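PDB 3FRN: flagellar protein FlgA from Thermotoga maritima, which probably acts as a periplasmic chaperone for assembly of the P-ring of the flagellar basal body. Local coordinates for residues 139-150 with 161-171. Numbering follows the deposited sequence.
Sequences LRKERNVVVLKR and EDVRLEKRNVF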
# COMPACT_ATOMS: atom_id res chain seq x y z
N LEU A 139 7.56 -2.97 6.07
CA LEU A 139 7.37 -2.72 4.66
C LEU A 139 6.42 -1.55 4.43
O LEU A 139 5.36 -1.47 5.05
CB LEU A 139 6.83 -3.99 3.98
CG LEU A 139 7.81 -4.99 3.37
CD1 LEU A 139 8.74 -5.61 4.41
CD2 LEU A 139 7.05 -6.07 2.62
N ARG A 140 6.81 -0.66 3.52
CA ARG A 140 6.00 0.50 3.15
C ARG A 140 5.93 0.64 1.64
O ARG A 140 6.94 0.47 0.95
CB ARG A 140 6.60 1.79 3.70
CG ARG A 140 6.36 2.05 5.17
CD ARG A 140 6.96 3.39 5.58
NE ARG A 140 6.63 3.75 6.96
CZ ARG A 140 7.20 4.74 7.63
NH1 ARG A 140 8.14 5.49 7.06
NH2 ARG A 140 6.83 4.99 8.88
N LYS A 141 4.75 0.95 1.13
CA LYS A 141 4.59 1.37 -0.26
C LYS A 141 3.79 2.66 -0.25
O LYS A 141 2.55 2.65 -0.16
CB LYS A 141 3.91 0.30 -1.10
CG LYS A 141 3.99 0.55 -2.59
CD LYS A 141 3.43 -0.63 -3.37
CE LYS A 141 3.98 -0.67 -4.77
NZ LYS A 141 3.78 -2.00 -5.40
N GLU A 142 4.51 3.78 -0.32
CA GLU A 142 3.90 5.09 -0.24
C GLU A 142 3.64 5.60 -1.65
O GLU A 142 4.56 5.66 -2.47
CB GLU A 142 4.82 6.05 0.52
CG GLU A 142 4.10 7.18 1.25
CD GLU A 142 3.48 6.75 2.58
OE1 GLU A 142 2.68 7.54 3.14
OE2 GLU A 142 3.80 5.64 3.07
N ARG A 143 2.39 5.95 -1.95
CA ARG A 143 2.00 6.35 -3.30
C ARG A 143 0.90 7.40 -3.25
O ARG A 143 0.26 7.58 -2.22
CB ARG A 143 1.51 5.14 -4.09
CG ARG A 143 2.24 4.92 -5.42
CD ARG A 143 3.57 4.22 -5.19
NE ARG A 143 4.42 4.19 -6.38
CZ ARG A 143 5.16 5.21 -6.82
NH1 ARG A 143 5.90 5.07 -7.91
NH2 ARG A 143 5.16 6.38 -6.18
N ASN A 144 0.70 8.10 -4.36
CA ASN A 144 -0.41 9.04 -4.48
C ASN A 144 -1.70 8.32 -4.86
O ASN A 144 -1.80 7.73 -5.93
CB ASN A 144 -0.09 10.15 -5.48
CG ASN A 144 0.78 11.23 -4.88
OD1 ASN A 144 0.30 12.11 -4.17
ND2 ASN A 144 2.08 11.17 -5.17
N VAL A 145 -2.67 8.36 -3.96
CA VAL A 145 -3.96 7.70 -4.18
C VAL A 145 -5.11 8.71 -4.30
O VAL A 145 -4.97 9.87 -3.92
CB VAL A 145 -4.28 6.66 -3.08
CG1 VAL A 145 -3.24 5.54 -3.07
CG2 VAL A 145 -4.39 7.33 -1.73
N VAL A 146 -6.23 8.25 -4.84
CA VAL A 146 -7.41 9.08 -5.05
C VAL A 146 -8.26 9.14 -3.78
O VAL A 146 -8.71 8.11 -3.27
CB VAL A 146 -8.24 8.56 -6.26
CG1 VAL A 146 -9.62 9.18 -6.29
CG2 VAL A 146 -7.50 8.85 -7.56
N VAL A 147 -8.45 10.35 -3.27
CA VAL A 147 -9.18 10.58 -2.02
C VAL A 147 -10.35 11.53 -2.27
O VAL A 147 -10.23 12.46 -3.07
CB VAL A 147 -8.22 11.13 -0.92
CG1 VAL A 147 -8.98 11.67 0.30
CG2 VAL A 147 -7.22 10.07 -0.48
N LEU A 148 -11.48 11.29 -1.61
CA LEU A 148 -12.67 12.12 -1.77
C LEU A 148 -12.55 13.56 -1.25
O LEU A 148 -12.12 13.79 -0.11
CB LEU A 148 -13.89 11.44 -1.14
CG LEU A 148 -14.48 10.27 -1.93
CD1 LEU A 148 -15.72 9.75 -1.24
CD2 LEU A 148 -14.82 10.68 -3.36
N LYS A 149 -12.93 14.51 -2.10
CA LYS A 149 -13.06 15.93 -1.71
C LYS A 149 -14.40 16.20 -1.02
O LYS A 149 -14.50 17.12 -0.22
CB LYS A 149 -12.97 16.86 -2.93
CG LYS A 149 -11.57 17.13 -3.43
CD LYS A 149 -11.59 17.53 -4.90
CE LYS A 149 -11.60 19.02 -5.10
NZ LYS A 149 -11.50 19.32 -6.56
N ARG A 150 -15.41 15.40 -1.34
CA ARG A 150 -16.76 15.64 -0.82
C ARG A 150 -17.54 14.34 -0.65
O ARG A 150 -17.16 13.30 -1.18
CB ARG A 150 -17.52 16.60 -1.74
CG ARG A 150 -17.62 16.13 -3.18
CD ARG A 150 -17.86 17.29 -4.16
NE ARG A 150 -19.06 18.08 -3.86
CZ ARG A 150 -20.31 17.69 -4.10
NH1 ARG A 150 -20.57 16.49 -4.63
NH2 ARG A 150 -21.32 18.51 -3.80
N GLU A 161 -14.32 16.73 -9.97
CA GLU A 161 -14.54 17.65 -8.86
C GLU A 161 -14.72 16.93 -7.52
O GLU A 161 -14.62 17.54 -6.46
CB GLU A 161 -15.78 18.51 -9.14
CG GLU A 161 -15.63 19.95 -8.68
CD GLU A 161 -14.63 20.73 -9.51
OE1 GLU A 161 -13.98 21.65 -8.95
OE2 GLU A 161 -14.48 20.44 -10.71
N ASP A 162 -14.99 15.63 -7.58
CA ASP A 162 -15.26 14.86 -6.38
C ASP A 162 -13.97 14.38 -5.73
O ASP A 162 -13.94 14.07 -4.53
CB ASP A 162 -16.17 13.66 -6.69
CG ASP A 162 -17.48 14.06 -7.38
OD1 ASP A 162 -17.76 15.28 -7.50
OD2 ASP A 162 -18.22 13.16 -7.81
N VAL A 163 -12.89 14.32 -6.51
CA VAL A 163 -11.68 13.66 -6.05
C VAL A 163 -10.41 14.50 -6.14
O VAL A 163 -10.27 15.36 -7.01
CB VAL A 163 -11.46 12.29 -6.77
CG1 VAL A 163 -12.54 11.29 -6.38
CG2 VAL A 163 -11.40 12.46 -8.28
N ARG A 164 -9.50 14.25 -5.20
CA ARG A 164 -8.15 14.78 -5.26
C ARG A 164 -7.15 13.65 -5.06
O ARG A 164 -7.53 12.51 -4.78
CB ARG A 164 -7.94 15.88 -4.22
CG ARG A 164 -8.00 15.39 -2.78
CD ARG A 164 -7.62 16.47 -1.78
NE ARG A 164 -7.93 16.04 -0.43
CZ ARG A 164 -9.07 16.31 0.21
NH1 ARG A 164 -10.00 17.05 -0.38
NH2 ARG A 164 -9.27 15.86 1.44
N LEU A 165 -5.87 13.97 -5.21
CA LEU A 165 -4.80 13.02 -5.06
C LEU A 165 -4.08 13.29 -3.74
O LEU A 165 -3.80 14.44 -3.41
CB LEU A 165 -3.84 13.16 -6.25
CG LEU A 165 -3.24 11.91 -6.89
CD1 LEU A 165 -4.26 11.14 -7.72
CD2 LEU A 165 -2.06 12.33 -7.75
N GLU A 166 -3.81 12.23 -2.99
CA GLU A 166 -3.08 12.33 -1.71
C GLU A 166 -2.09 11.18 -1.57
O GLU A 166 -2.37 10.06 -2.00
CB GLU A 166 -4.05 12.29 -0.53
CG GLU A 166 -4.87 13.55 -0.32
CD GLU A 166 -5.58 13.57 1.02
OE1 GLU A 166 -5.27 12.70 1.87
OE2 GLU A 166 -6.45 14.44 1.22
N LYS A 167 -0.94 11.46 -0.95
CA LYS A 167 0.07 10.44 -0.65
C LYS A 167 -0.39 9.55 0.51
O LYS A 167 -0.77 10.06 1.56
CB LYS A 167 1.41 11.10 -0.33
CG LYS A 167 2.42 11.12 -1.48
CD LYS A 167 3.57 10.15 -1.24
CE LYS A 167 4.57 10.11 -2.40
NZ LYS A 167 4.26 9.04 -3.42
N ARG A 168 -0.36 8.23 0.32
CA ARG A 168 -0.77 7.28 1.36
C ARG A 168 0.07 5.99 1.33
O ARG A 168 0.64 5.64 0.30
CB ARG A 168 -2.25 6.89 1.21
CG ARG A 168 -3.27 7.95 1.61
CD ARG A 168 -3.52 8.00 3.12
NE ARG A 168 -4.91 8.32 3.43
CZ ARG A 168 -5.44 9.54 3.39
NH1 ARG A 168 -6.72 9.72 3.69
NH2 ARG A 168 -4.69 10.59 3.06
N ASN A 169 0.13 5.29 2.46
CA ASN A 169 0.73 3.96 2.51
C ASN A 169 -0.27 2.93 2.00
O ASN A 169 -1.26 2.61 2.66
CB ASN A 169 1.18 3.61 3.94
CG ASN A 169 1.98 2.30 4.02
OD1 ASN A 169 2.22 1.61 3.02
ND2 ASN A 169 2.38 1.95 5.24
N VAL A 170 0.03 2.40 0.82
CA VAL A 170 -0.81 1.41 0.14
C VAL A 170 -0.90 0.11 0.95
O VAL A 170 -1.87 -0.63 0.81
CB VAL A 170 -0.29 1.14 -1.30
CG1 VAL A 170 -1.13 0.07 -2.03
CG2 VAL A 170 -0.26 2.44 -2.11
N PHE A 171 0.08 -0.14 1.81
CA PHE A 171 0.07 -1.36 2.62
C PHE A 171 -0.79 -1.21 3.88
O PHE A 171 -0.92 -2.16 4.66
CB PHE A 171 1.49 -1.78 3.00
CG PHE A 171 2.30 -2.31 1.85
CD1 PHE A 171 1.70 -2.67 0.65
CD2 PHE A 171 3.67 -2.49 1.99
CE1 PHE A 171 2.45 -3.16 -0.40
CE2 PHE A 171 4.42 -2.98 0.95
CZ PHE A 171 3.81 -3.32 -0.25
O HOH W 1 3.64 -0.41 6.45
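Asn-169 turns CG away from its own N (chi1 -173°), which carries OD1 back to Lys-141, whose N donates to it at 3.2 Å from above the amide plane. Phe-171 N reaches the same OD1 from the opposite face at 3.0 Å, closing an Asx turn, so two backbone N-H groups clamp one oxygen. With CG beside its backbone N, Phe-171 lays its ring under Lys-141, and CB of Lys-141 sits 3.7 Å from the ring centroid, 12° off the normal: a CH-pi contact over the face. The amide's other end, ND2, bonds to Glu-172 and to a water that also donates to Leu-139 O. Replacing Asn-169 by an alanine removes OD1 and would probably leave Lys-141 N and Phe-171 N without this acceptor. Beyond, strands 142-148 and 163-169 run antiparallel, three hydrogen-bonded pairs joining them from Arg-143 with Arg-168 to Val-147 with Arg-164; the two bonds of the last pair are nearly straight, at 175° each. On the face bearing Val-145 and Val-147, Glu-166 bridges Arg-164 (NE to OE2, 2.7 Å) and Arg-168, its carboxylate lying against the Val-147 methyls. From the face of Asn-144 and Leu-165, Val-146 reaches with CG1 to Val-163 CG1 (3.6 Å). This hairpin belongs to the SAF family region; helix 181-184 packs on Val-146 and Val-163, while at the far end Leu-139 rests on helix 74-87, where strand 132-148 comes out of the HotDog-like part.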